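Local coordinates for protein zinc chaperone AztD (Citrobacter koseri, PDB 6CMK) that acts as a periplasmic zinc chaperone, binding zinc ions and handing one directly to the solute-binding protein AztC of the AztABCD transport system, at residues Q145-E149 / S150-K154. Sequence-based numbering, arbitrary orientation.
Sequences QILGE and SAVLK
V152 of the helical turn sets its CG2 methyl 3.5 Å from CD1 of L147, the side chains crossing at an angle. The two meet where strand 143-148, the third of a four-stranded antiparallel blade in this beta propeller, runs straight into helix 149-153, a single turn in a protein that is otherwise almost all strand and loop. G148 sits at the N-cap position, and its carbonyl takes the first bond of the helix: V152 N donates to G148 O over 3.1 Å; the donor lies in the carbonyl plane and the N-H...O angle is 160°. CG2 of V152, placed beside its own backbone N and anti to the carbonyl carbon, also lies 3.0 Å from G148 O, a tight approach. One residue further on, L153 N reaches E149 O at 2.9 Å and is tilted 22° out of the carbonyl plane. These two consecutive i to i+4 bonds open the turn. On its flank E149 and L153 run side by side in the same direction, CG of E149 being 3.9 Å from CD1 of L153.

In L147, chi1 of 55° places CG between the backbone N and the carbonyl carbon, and CD1 is the branch that meets the valine; L117 of strand 113-120, in the preceding blade, touches both L147 and V152. E149 stands fully extended, CG anti to the backbone N, and this carries its carboxylate out to the loop between strands 69-72 and 78-83 and the start of the latter. There the buried group is held by hydroxyls, weakly by S75 at OE1. The backbone N of S150 is hydrogen-bonded to OE1 of E256 of the second copy of the protein in the crystal assembly. Two hydroxyls, S73 OG and T78 OG1, share OE2 of E149.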
loop_
_atom_site.group_PDB
_atom_site.type_symbol
_atom_site.label_atom_id
_atom_site.label_comp_id
_atom_site.label_asym_id
_atom_site.label_seq_id
_atom_site.Cartn_x
_atom_site.Cartn_y
_atom_site.Cartn_z
ATOM N N GLN B 145 -15.140 -22.093 -0.009
ATOM C CA GLN B 145 -15.792 -21.115 -0.872
ATOM C C GLN B 145 -14.824 -19.982 -1.169
ATOM O O GLN B 145 -14.297 -19.355 -0.250
ATOM C CB GLN B 145 -17.071 -20.592 -0.232
ATOM C CG GLN B 145 -18.104 -21.693 -0.064
ATOM C CD GLN B 145 -19.410 -21.209 0.528
ATOM O OE1 GLN B 145 -19.761 -20.034 0.436
ATOM N NE2 GLN B 145 -20.141 -22.124 1.134
ATOM N N ILE B 146 -14.572 -19.743 -2.451
ATOM C CA ILE B 146 -13.650 -18.702 -2.895
ATOM C C ILE B 146 -14.451 -17.621 -3.608
ATOM O O ILE B 146 -15.337 -17.916 -4.417
ATOM C CB ILE B 146 -12.540 -19.280 -3.800
ATOM C CG1 ILE B 146 -11.497 -20.031 -2.960
ATOM C CG2 ILE B 146 -11.799 -18.180 -4.549
ATOM C CD1 ILE B 146 -11.937 -21.388 -2.473
ATOM N N LEU B 147 -14.132 -16.366 -3.312
ATOM C CA LEU B 147 -14.849 -15.239 -3.885
ATOM C C LEU B 147 -13.922 -14.033 -3.862
ATOM O O LEU B 147 -12.733 -14.150 -3.556
ATOM C CB LEU B 147 -16.151 -14.976 -3.136
ATOM C CG LEU B 147 -16.052 -14.768 -1.629
ATOM C CD1 LEU B 147 -17.185 -13.874 -1.216
ATOM C CD2 LEU B 147 -16.112 -16.093 -0.868
ATOM N N GLY B 148 -14.468 -12.876 -4.229
ATOM C CA GLY B 148 -13.678 -11.666 -4.331
ATOM C C GLY B 148 -14.372 -10.482 -3.690
ATOM O O GLY B 148 -15.587 -10.349 -3.749
ATOM N N GLU B 149 -13.556 -9.604 -3.098
ATOM C CA GLU B 149 -14.057 -8.451 -2.350
ATOM C C GLU B 149 -14.732 -7.421 -3.248
ATOM O O GLU B 149 -15.713 -6.789 -2.839
ATOM C CB GLU B 149 -12.913 -7.773 -1.585
ATOM C CG GLU B 149 -13.391 -6.582 -0.747
ATOM C CD GLU B 149 -12.286 -5.898 0.047
ATOM O OE1 GLU B 149 -11.196 -5.679 -0.517
ATOM O OE2 GLU B 149 -12.519 -5.559 1.236
ATOM N N SER B 150 -14.199 -7.196 -4.449
ATOM C CA SER B 150 -14.796 -6.196 -5.327
ATOM C C SER B 150 -16.231 -6.569 -5.665
ATOM O O SER B 150 -17.138 -5.730 -5.600
ATOM C CB SER B 150 -13.951 -6.037 -6.590
ATOM O OG SER B 150 -14.589 -5.179 -7.523
ATOM N N ALA B 151 -16.461 -7.843 -5.986
ATOM C CA ALA B 151 -17.822 -8.314 -6.233
ATOM C C ALA B 151 -18.693 -8.166 -4.991
ATOM O O ALA B 151 -19.830 -7.685 -5.069
ATOM C CB ALA B 151 -17.783 -9.769 -6.692
ATOM N N VAL B 152 -18.170 -8.558 -3.830
ATOM C CA VAL B 152 -18.940 -8.478 -2.592
ATOM C C VAL B 152 -19.418 -7.051 -2.349
ATOM O O VAL B 152 -20.582 -6.813 -2.009
ATOM C CB VAL B 152 -18.096 -8.995 -1.416
ATOM C CG1 VAL B 152 -18.844 -8.833 -0.089
ATOM C CG2 VAL B 152 -17.694 -10.433 -1.674
ATOM N N LEU B 153 -18.519 -6.079 -2.501
ATOM C CA LEU B 153 -18.883 -4.693 -2.220
ATOM C C LEU B 153 -19.940 -4.172 -3.180
ATOM O O LEU B 153 -20.713 -3.279 -2.809
ATOM C CB LEU B 153 -17.645 -3.797 -2.283
ATOM C CG LEU B 153 -16.760 -3.878 -1.050
ATOM C CD1 LEU B 153 -15.387 -3.300 -1.363
ATOM C CD2 LEU B 153 -17.447 -3.145 0.093
ATOM N N LYS B 154 -19.983 -4.689 -4.414
ATOM C CA LYS B 154 -21.035 -4.329 -5.350
ATOM C C LYS B 154 -22.352 -5.031 -5.055
ATOM O O LYS B 154 -23.345 -4.748 -5.731
ATOM C CB LYS B 154 -20.641 -4.676 -6.788
ATOM C CG LYS B 154 -19.368 -4.070 -7.343
ATOM C CD LYS B 154 -19.252 -4.516 -8.795
ATOM C CE LYS B 154 -17.833 -4.553 -9.322
ATOM N NZ LYS B 154 -17.804 -5.294 -10.617
#